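Local coordinates for Serine/threonine/tyrosine-interacting protein (Homo sapiens, PDB 2R0B) that binds ERK1 and ERK2 as a catalytically inactive phosphatase, holding them in the nucleus, and blocks assembly of the F-box protein FBXW7 into its SCF ubiquitin ligase, at residues Q7-G12 with A110-T115; P27-H32 with Q55-L60. All coordinates share one frame; numbering follows the deposited sequence.

Interaction 1. Residues Q7-G12 with A110-T115; sequences QEILPG and AYIMET
L10 presses unusually hard on I112: L10 CD2 lies 3.4 Å from I112 CG1, tighter than normal van der Waals contact. The site joins an edge strand to a helix in the dual-specificity phosphatase fold, a central sheet flanked by helices. Strand 7-10 carries a classic beta bulge in which I9 and L10 both face L13 of the next strand. The strand and helix 103-116 run at 23° to each other locally, with their axes 10.7 Å apart, and the gap is bridged by side chains alone.

The side chains of L10 and I112 lie alongside each other, pointing opposite ways. The CG of L10 sits between its backbone N and carbonyl carbon (chi1 61°), a position that sends the two methyls to the helix. CD2 takes I112, while CD1 comes to the edge of the Y111 ring, near its plane, 4.3 Å from Y111 CE2. I9 comes in roughly perpendicular to I112. Its CG2 touches I112 CD1 at 3.8 Å, while its longer branch leads away from the helix. All four touching residues are buried. V127 of helix 120-130 touches both isoleucines and adds to the apolar cluster.

The Y111 ring is also covered on one face by T115 OG1, which stands 3.4 Å above its plane, over the centre. That hydroxyl donates to Y111 O and also bonds K80 NZ. At the strand's end, E8 folds back over the turn: G12 N donates to E8 OE2 on its anti side, 2.8 Å away and nearly straight at 173°.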
ATOM      1  N   GLN A   7       9.153   4.971   2.074  1.00 17.63           N
ATOM      2  CA  GLN A   7       9.027   6.416   1.956  1.00 17.68           C
ATOM      3  C   GLN A   7       7.678   6.889   2.474  1.00 18.05           C
ATOM      4  O   GLN A   7       6.678   6.222   2.252  1.00 17.00           O
ATOM      5  CB  GLN A   7       9.174   6.843   0.501  1.00 17.38           C
ATOM      6  CG  GLN A   7      10.625   6.769   0.022  1.00 18.39           C
ATOM      7  CD  GLN A   7      10.957   5.398  -0.502  1.00 19.85           C
ATOM      8  OE1 GLN A   7      10.159   4.817  -1.221  1.00 20.00           O
ATOM      9  NE2 GLN A   7      12.135   4.883  -0.169  1.00 19.45           N
ATOM     10  N   GLU A   8       7.647   8.040   3.156  1.00 18.68           N
ATOM     11  CA  GLU A   8       6.380   8.716   3.430  1.00 18.41           C
ATOM     12  C   GLU A   8       5.819   9.327   2.162  1.00 18.46           C
ATOM     13  O   GLU A   8       6.445  10.183   1.527  1.00 19.16           O
ATOM     14  CB  GLU A   8       6.490   9.786   4.535  1.00 18.92           C
ATOM     15  CG  GLU A   8       5.123  10.106   5.180  1.00 18.28           C
ATOM     16  CD  GLU A   8       5.190  10.903   6.504  1.00 21.63           C
ATOM     17  OE1 GLU A   8       6.297  11.169   7.030  1.00 26.17           O
ATOM     18  OE2 GLU A   8       4.116  11.279   7.032  1.00 23.57           O
ATOM     19  N   ILE A   9       4.624   8.891   1.794  1.00 16.80           N
ATOM     20  CA  ILE A   9       4.020   9.311   0.540  1.00 17.04           C
ATOM     21  C   ILE A   9       3.109  10.509   0.773  1.00 17.21           C
ATOM     22  O   ILE A   9       3.073  11.475  -0.014  1.00 18.35           O
ATOM     23  CB  ILE A   9       3.210   8.166  -0.076  1.00 15.61           C
ATOM     24  CG1 ILE A   9       4.113   6.939  -0.368  1.00 15.48           C
ATOM     25  CG2 ILE A   9       2.489   8.636  -1.337  1.00 17.74           C
ATOM     26  CD1 ILE A   9       5.340   7.239  -1.244  1.00 14.35           C
ATOM     27  N   LEU A  10       2.329  10.420   1.840  1.00 16.90           N
ATOM     28  CA  LEU A  10       1.528  11.545   2.268  1.00 17.93           C
ATOM     29  C   LEU A  10       1.473  11.478   3.784  1.00 17.47           C
ATOM     30  O   LEU A  10       1.892  10.497   4.371  1.00 16.36           O
ATOM     31  CB  LEU A  10       0.139  11.559   1.616  1.00 19.15           C
ATOM     32  CG  LEU A  10      -0.881  10.435   1.791  1.00 20.39           C
ATOM     33  CD1 LEU A  10      -1.850  10.706   2.931  1.00 24.86           C
ATOM     34  CD2 LEU A  10      -1.650  10.203   0.502  1.00 23.18           C
ATOM     35  N   PRO A  11       1.008  12.546   4.432  1.00 17.35           N
ATOM     36  CA  PRO A  11       1.108  12.503   5.892  1.00 17.36           C
ATOM     37  C   PRO A  11       0.540  11.229   6.530  1.00 16.62           C
ATOM     38  O   PRO A  11      -0.662  10.953   6.437  1.00 17.94           O
ATOM     39  CB  PRO A  11       0.352  13.745   6.321  1.00 17.70           C
ATOM     40  CG  PRO A  11       0.495  14.678   5.185  1.00 18.24           C
ATOM     41  CD  PRO A  11       0.443  13.823   3.943  1.00 18.04           C
ATOM     42  N   GLY A  12       1.413  10.452   7.177  1.00 16.24           N
ATOM     43  CA  GLY A  12       0.963   9.252   7.867  1.00 15.35           C
ATOM     44  C   GLY A  12       0.803   7.992   7.018  1.00 15.39           C
ATOM     45  O   GLY A  12       0.395   6.951   7.545  1.00 16.31           O
ATOM     46  N   ALA A 110      -4.741   4.120  -5.160  1.00 13.85           N
ATOM     47  CA  ALA A 110      -6.193   4.100  -5.051  1.00 13.00           C
ATOM     48  C   ALA A 110      -6.655   5.014  -3.919  1.00 13.72           C
ATOM     49  O   ALA A 110      -7.610   5.774  -4.077  1.00 12.58           O
ATOM     50  CB  ALA A 110      -6.683   2.679  -4.807  1.00 14.16           C
ATOM     51  N   TYR A 111      -5.944   4.938  -2.791  1.00 11.96           N
ATOM     52  CA  TYR A 111      -6.253   5.749  -1.631  1.00 13.53           C
ATOM     53  C   TYR A 111      -6.117   7.222  -2.006  1.00 12.77           C
ATOM     54  O   TYR A 111      -6.985   8.030  -1.664  1.00 13.17           O
ATOM     55  CB  TYR A 111      -5.361   5.381  -0.424  1.00 13.37           C
ATOM     56  CG  TYR A 111      -5.668   6.257   0.763  1.00 13.72           C
ATOM     57  CD1 TYR A 111      -6.765   5.991   1.596  1.00 13.45           C
ATOM     58  CD2 TYR A 111      -4.933   7.416   0.986  1.00 15.16           C
ATOM     59  CE1 TYR A 111      -7.074   6.831   2.667  1.00 13.11           C
ATOM     60  CE2 TYR A 111      -5.238   8.266   2.043  1.00 14.97           C
ATOM     61  CZ  TYR A 111      -6.293   7.965   2.876  1.00 14.62           C
ATOM     62  OH  TYR A 111      -6.567   8.856   3.883  1.00 17.43           O
ATOM     63  N   ILE A 112      -5.050   7.557  -2.728  1.00 13.32           N
ATOM     64  CA  ILE A 112      -4.776   8.972  -3.077  1.00 13.96           C
ATOM     65  C   ILE A 112      -5.795   9.526  -4.063  1.00 14.03           C
ATOM     66  O   ILE A 112      -6.306  10.647  -3.889  1.00 14.91           O
ATOM     67  CB  ILE A 112      -3.359   9.152  -3.644  1.00 14.44           C
ATOM     68  CG1 ILE A 112      -2.342   8.948  -2.544  1.00 15.60           C
ATOM     69  CG2 ILE A 112      -3.211  10.572  -4.322  1.00 16.35           C
ATOM     70  CD1 ILE A 112      -0.918   8.759  -3.049  1.00 15.36           C
ATOM     71  N   MET A 113      -6.141   8.723  -5.070  1.00 13.48           N
ATOM     72  CA  MET A 113      -7.152   9.129  -6.048  1.00 12.94           C
ATOM     73  C   MET A 113      -8.494   9.491  -5.406  1.00 14.71           C
ATOM     74  O   MET A 113      -9.054  10.581  -5.651  1.00 15.33           O
ATOM     75  CB  MET A 113      -7.349   8.022  -7.105  1.00 12.93           C
ATOM     76  CG  MET A 113      -6.150   7.855  -8.053  1.00 12.57           C
ATOM     77  SD  MET A 113      -6.332   6.448  -9.185  1.00  8.99           S
ATOM     78  CE  MET A 113      -7.868   6.908 -10.039  1.00 14.88           C
ATOM     79  N   GLU A 114      -9.008   8.586  -4.575  1.00 14.88           N
ATOM     80  CA  GLU A 114     -10.296   8.802  -3.955  1.00 15.41           C
ATOM     81  C   GLU A 114     -10.301   9.924  -2.922  1.00 15.39           C
ATOM     82  O   GLU A 114     -11.235  10.732  -2.877  1.00 16.39           O
ATOM     83  CB  GLU A 114     -10.798   7.517  -3.320  1.00 15.70           C
ATOM     84  CG  GLU A 114     -12.225   7.655  -2.881  1.00 17.43           C
ATOM     85  CD  GLU A 114     -12.892   6.350  -2.586  1.00 19.67           C
ATOM     86  OE1 GLU A 114     -12.197   5.302  -2.452  1.00 19.37           O
ATOM     87  OE2 GLU A 114     -14.137   6.389  -2.478  1.00 22.46           O
ATOM     88  N   THR A 115      -9.272   9.948  -2.080  1.00 14.28           N
ATOM     89  CA  THR A 115      -9.226  10.867  -0.936  1.00 14.45           C
ATOM     90  C   THR A 115      -8.909  12.296  -1.370  1.00 14.06           C
ATOM     91  O   THR A 115      -9.522  13.266  -0.874  1.00 15.53           O
ATOM     92  CB  THR A 115      -8.222  10.344   0.109  1.00 14.22           C
ATOM     93  OG1 THR A 115      -8.604   9.014   0.487  1.00 15.00           O
ATOM     94  CG2 THR A 115      -8.202  11.230   1.387  1.00 15.14           C
TER

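Interaction 2. Residues P27-H32 with Q55-L60; sequences PVLQKH and QLFRYL
This is a partly buried, mainly apolar contact near the rim of the domain, between the short helix 26-31 and the loop that leads into edge strand 58-63. It is small. Two pairs of side chains make it, one inner and one outer.

L29 and F57 form the inner pair and stand roughly perpendicular. The far end of the phenyl ring does the touching. F57 CZ lies 3.9 Å from L29 CB and 4.1 Å from L29 CD1, so the ring tip meets the root and one methyl of the leucine together. The leucine comes at the ring obliquely. In F57 the CG is anti to the carbonyl carbon (chi1 -61°), which swings the ring across to the helix. L56 CB sits 4.0 Å above one face of this ring, offset toward the rim. L26 and I37 also touch F57, linking it to the start of the helix and to strand 36-41.

Q30 and L56 form the outer pair, both exposed. The amide end of Q30 reaches L56 CD1, with Q30 NE2 4.2 Å away. This is a loose contact, with no polar partner in it.

At the C-terminal end of the helix V28 O is gripped twice: H32 N and H32 ND1 both donate to it, from opposite faces of the carbonyl plane. The ring bond is 3.2 Å from ND1 to V28 O.

F53 joins from the preceding loop. Its ring meets F57 with the planes about 75° apart, and it also touches L29, while F53 N is bonded to Y59 OH. F53 and Q55 belong to the FBXW7-interaction motif, so L29 and F57 pack helix 26-31 against the chain that follows this motif in a dual-specificity phosphatase fold.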
ATOM      1  N   PRO A  27      12.737  -0.570  15.448  1.00 20.95           N
ATOM      2  CA  PRO A  27      13.081   0.807  15.834  1.00 20.98           C
ATOM      3  C   PRO A  27      12.625   1.867  14.818  1.00 20.77           C
ATOM      4  O   PRO A  27      12.124   2.922  15.217  1.00 20.65           O
ATOM      5  CB  PRO A  27      14.613   0.773  15.889  1.00 21.25           C
ATOM      6  CG  PRO A  27      14.919  -0.609  16.290  1.00 21.30           C
ATOM      7  CD  PRO A  27      13.915  -1.461  15.544  1.00 21.47           C
ATOM      8  N   VAL A  28      12.789   1.581  13.526  1.00 20.00           N
ATOM      9  CA  VAL A  28      12.398   2.523  12.462  1.00 18.77           C
ATOM     10  C   VAL A  28      10.885   2.696  12.443  1.00 17.94           C
ATOM     11  O   VAL A  28      10.390   3.822  12.407  1.00 16.94           O
ATOM     12  CB  VAL A  28      12.938   2.078  11.082  1.00 18.97           C
ATOM     13  CG1 VAL A  28      12.407   2.951   9.973  1.00 19.23           C
ATOM     14  CG2 VAL A  28      14.473   2.108  11.089  1.00 20.80           C
ATOM     15  N   LEU A  29      10.166   1.579  12.546  1.00 17.54           N
ATOM     16  CA  LEU A  29       8.721   1.605  12.585  1.00 17.89           C
ATOM     17  C   LEU A  29       8.195   2.383  13.787  1.00 17.93           C
ATOM     18  O   LEU A  29       7.297   3.208  13.636  1.00 17.71           O
ATOM     19  CB  LEU A  29       8.143   0.180  12.541  1.00 18.17           C
ATOM     20  CG  LEU A  29       8.507  -0.592  11.266  1.00 17.67           C
ATOM     21  CD1 LEU A  29       8.196  -2.060  11.506  1.00 20.85           C
ATOM     22  CD2 LEU A  29       7.773  -0.108  10.032  1.00 19.13           C
ATOM     23  N   GLN A  30       8.805   2.185  14.952  1.00 18.11           N
ATOM     24  CA  GLN A  30       8.305   2.835  16.167  1.00 19.43           C
ATOM     25  C   GLN A  30       8.634   4.315  16.136  1.00 18.84           C
ATOM     26  O   GLN A  30       7.793   5.122  16.517  1.00 19.79           O
ATOM     27  CB  GLN A  30       8.845   2.134  17.423  1.00 19.16           C
ATOM     28  CG  GLN A  30       8.395   0.667  17.460  1.00 19.09           C
ATOM     29  CD  GLN A  30       8.716  -0.068  18.742  1.00 21.90           C
ATOM     30  OE1 GLN A  30       9.832   0.019  19.276  1.00 24.35           O
ATOM     31  NE2 GLN A  30       7.737  -0.846  19.226  1.00 25.73           N
ATOM     32  N   LYS A  31       9.827   4.670  15.636  1.00 19.67           N
ATOM     33  CA  LYS A  31      10.246   6.081  15.518  1.00 20.58           C
ATOM     34  C   LYS A  31       9.306   6.897  14.640  1.00 19.74           C
ATOM     35  O   LYS A  31       9.087   8.078  14.902  1.00 18.70           O
ATOM     36  CB  LYS A  31      11.682   6.191  14.991  1.00 20.90           C
ATOM     37  CG  LYS A  31      12.189   7.619  14.703  1.00 23.98           C
ATOM     38  CD  LYS A  31      13.654   7.598  14.268  1.00 24.05           C
ATOM     39  CE  LYS A  31      13.829   6.845  12.945  1.00 27.41           C
ATOM     40  NZ  LYS A  31      15.234   6.406  12.706  1.00 30.07           N
ATOM     41  N   HIS A  32       8.753   6.264  13.604  1.00 18.11           N
ATOM     42  CA  HIS A  32       7.797   6.937  12.724  1.00 18.17           C
ATOM     43  C   HIS A  32       6.320   6.798  13.154  1.00 17.73           C
ATOM     44  O   HIS A  32       5.423   7.291  12.461  1.00 17.32           O
ATOM     45  CB  HIS A  32       8.001   6.470  11.277  1.00 18.32           C
ATOM     46  CG  HIS A  32       9.228   7.035  10.627  1.00 20.92           C
ATOM     47  ND1 HIS A  32      10.400   6.322  10.489  1.00 23.55           N
ATOM     48  CD2 HIS A  32       9.462   8.255  10.080  1.00 20.15           C
ATOM     49  CE1 HIS A  32      11.301   7.068   9.870  1.00 20.86           C
ATOM     50  NE2 HIS A  32      10.762   8.249   9.625  1.00 21.90           N
ATOM     51  N   GLN A  55       2.162  -8.750  18.185  1.00 29.88           N
ATOM     52  CA  GLN A  55       1.565  -8.082  19.327  1.00 29.59           C
ATOM     53  C   GLN A  55       1.595  -6.560  19.244  1.00 28.49           C
ATOM     54  O   GLN A  55       0.945  -5.899  20.041  1.00 29.93           O
ATOM     55  CB  GLN A  55       2.233  -8.568  20.627  1.00 30.07           C
ATOM     56  CG  GLN A  55       1.886 -10.002  21.037  1.00 33.13           C
ATOM     57  CD  GLN A  55       0.466 -10.133  21.585  1.00 35.53           C
ATOM     58  OE1 GLN A  55      -0.508 -10.176  20.823  1.00 38.80           O
ATOM     59  NE2 GLN A  55       0.346 -10.204  22.909  1.00 36.66           N
ATOM     60  N   LEU A  56       2.330  -6.003  18.281  1.00 26.90           N
ATOM     61  CA  LEU A  56       2.611  -4.566  18.273  1.00 25.21           C
ATOM     62  C   LEU A  56       1.844  -3.726  17.256  1.00 23.97           C
ATOM     63  O   LEU A  56       1.776  -2.504  17.390  1.00 25.18           O
ATOM     64  CB  LEU A  56       4.117  -4.309  18.116  1.00 24.75           C
ATOM     65  CG  LEU A  56       5.044  -4.833  19.227  1.00 25.33           C
ATOM     66  CD1 LEU A  56       6.482  -4.849  18.791  1.00 25.71           C
ATOM     67  CD2 LEU A  56       4.897  -4.021  20.512  1.00 28.80           C
ATOM     68  N   PHE A  57       1.293  -4.369  16.240  1.00 21.97           N
ATOM     69  CA  PHE A  57       0.694  -3.634  15.128  1.00 19.66           C
ATOM     70  C   PHE A  57      -0.600  -4.297  14.736  1.00 18.33           C
ATOM     71  O   PHE A  57      -0.788  -5.496  15.002  1.00 18.36           O
ATOM     72  CB  PHE A  57       1.632  -3.636  13.905  1.00 19.57           C
ATOM     73  CG  PHE A  57       2.968  -2.986  14.142  1.00 19.46           C
ATOM     74  CD1 PHE A  57       3.079  -1.625  14.339  1.00 22.79           C
ATOM     75  CD2 PHE A  57       4.131  -3.744  14.132  1.00 20.30           C
ATOM     76  CE1 PHE A  57       4.325  -1.032  14.573  1.00 23.16           C
ATOM     77  CE2 PHE A  57       5.380  -3.154  14.377  1.00 21.61           C
ATOM     78  CZ  PHE A  57       5.473  -1.789  14.594  1.00 19.66           C
ATOM     79  N   ARG A  58      -1.481  -3.538  14.091  1.00 16.27           N
ATOM     80  CA  ARG A  58      -2.653  -4.118  13.424  1.00 16.36           C
ATOM     81  C   ARG A  58      -2.337  -4.370  11.949  1.00 14.94           C
ATOM     82  O   ARG A  58      -1.865  -3.471  11.242  1.00 15.32           O
ATOM     83  CB  ARG A  58      -3.874  -3.213  13.555  1.00 16.00           C
ATOM     84  CG  ARG A  58      -4.329  -2.976  14.991  1.00 21.43           C
ATOM     85  CD  ARG A  58      -5.684  -2.303  15.032  1.00 26.18           C
ATOM     86  NE  ARG A  58      -6.167  -2.125  16.405  1.00 32.68           N
ATOM     87  CZ  ARG A  58      -7.322  -1.546  16.722  1.00 34.52           C
ATOM     88  NH1 ARG A  58      -8.132  -1.091  15.766  1.00 35.48           N
ATOM     89  NH2 ARG A  58      -7.677  -1.428  18.000  1.00 35.94           N
ATOM     90  N   TYR A  59      -2.595  -5.587  11.482  1.00 14.28           N
ATOM     91  CA  TYR A  59      -2.241  -5.976  10.128  1.00 14.27           C
ATOM     92  C   TYR A  59      -3.470  -6.156   9.256  1.00 14.34           C
ATOM     93  O   TYR A  59      -4.553  -6.482   9.752  1.00 13.18           O
ATOM     94  CB  TYR A  59      -1.452  -7.293  10.150  1.00 14.33           C
ATOM     95  CG  TYR A  59      -0.018  -7.154  10.583  1.00 14.93           C
ATOM     96  CD1 TYR A  59       0.999  -6.935   9.644  1.00 14.42           C
ATOM     97  CD2 TYR A  59       0.335  -7.242  11.928  1.00 16.27           C
ATOM     98  CE1 TYR A  59       2.333  -6.814  10.038  1.00 16.14           C
ATOM     99  CE2 TYR A  59       1.650  -7.113  12.331  1.00 15.96           C
ATOM    100  CZ  TYR A  59       2.650  -6.904  11.384  1.00 16.58           C
ATOM    101  OH  TYR A  59       3.961  -6.822  11.788  1.00 16.86           O
ATOM    102  N   LEU A  60      -3.292  -5.934   7.950  1.00 13.22           N
ATOM    103  CA  LEU A  60      -4.236  -6.369   6.941  1.00 13.71           C
ATOM    104  C   LEU A  60      -3.435  -7.131   5.899  1.00 14.00           C
ATOM    105  O   LEU A  60      -2.609  -6.546   5.197  1.00 14.46           O
ATOM    106  CB  LEU A  60      -4.969  -5.174   6.316  1.00 14.11           C
ATOM    107  CG  LEU A  60      -5.975  -5.492   5.221  1.00 12.32           C
ATOM    108  CD1 LEU A  60      -7.081  -6.340   5.817  1.00 17.34           C
ATOM    109  CD2 LEU A  60      -6.616  -4.226   4.630  1.00 14.88           C
TER

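Each interaction takes one segment from an outermost strand of the same five-stranded mixed sheet. Strand 7-10 of interaction 1 is one outermost strand, and strand 58-63, entered from interaction 2, is the other. Their centres are about 18 Å apart. The nearest atoms come within about 5 Å, without touching. Along the chain, both segments of interaction 2 fall between those of interaction 1, so 27-32 with 55-60 is nested inside the loop that 7-12 with 110-115 closes. Interaction 1 is buried and joins the first strand, 7-10, to helix 103-116. Interaction 2 is more peripheral and includes Q55, the last residue of the FBXW7-interaction motif. Both belong to the same phosphatase-like domain.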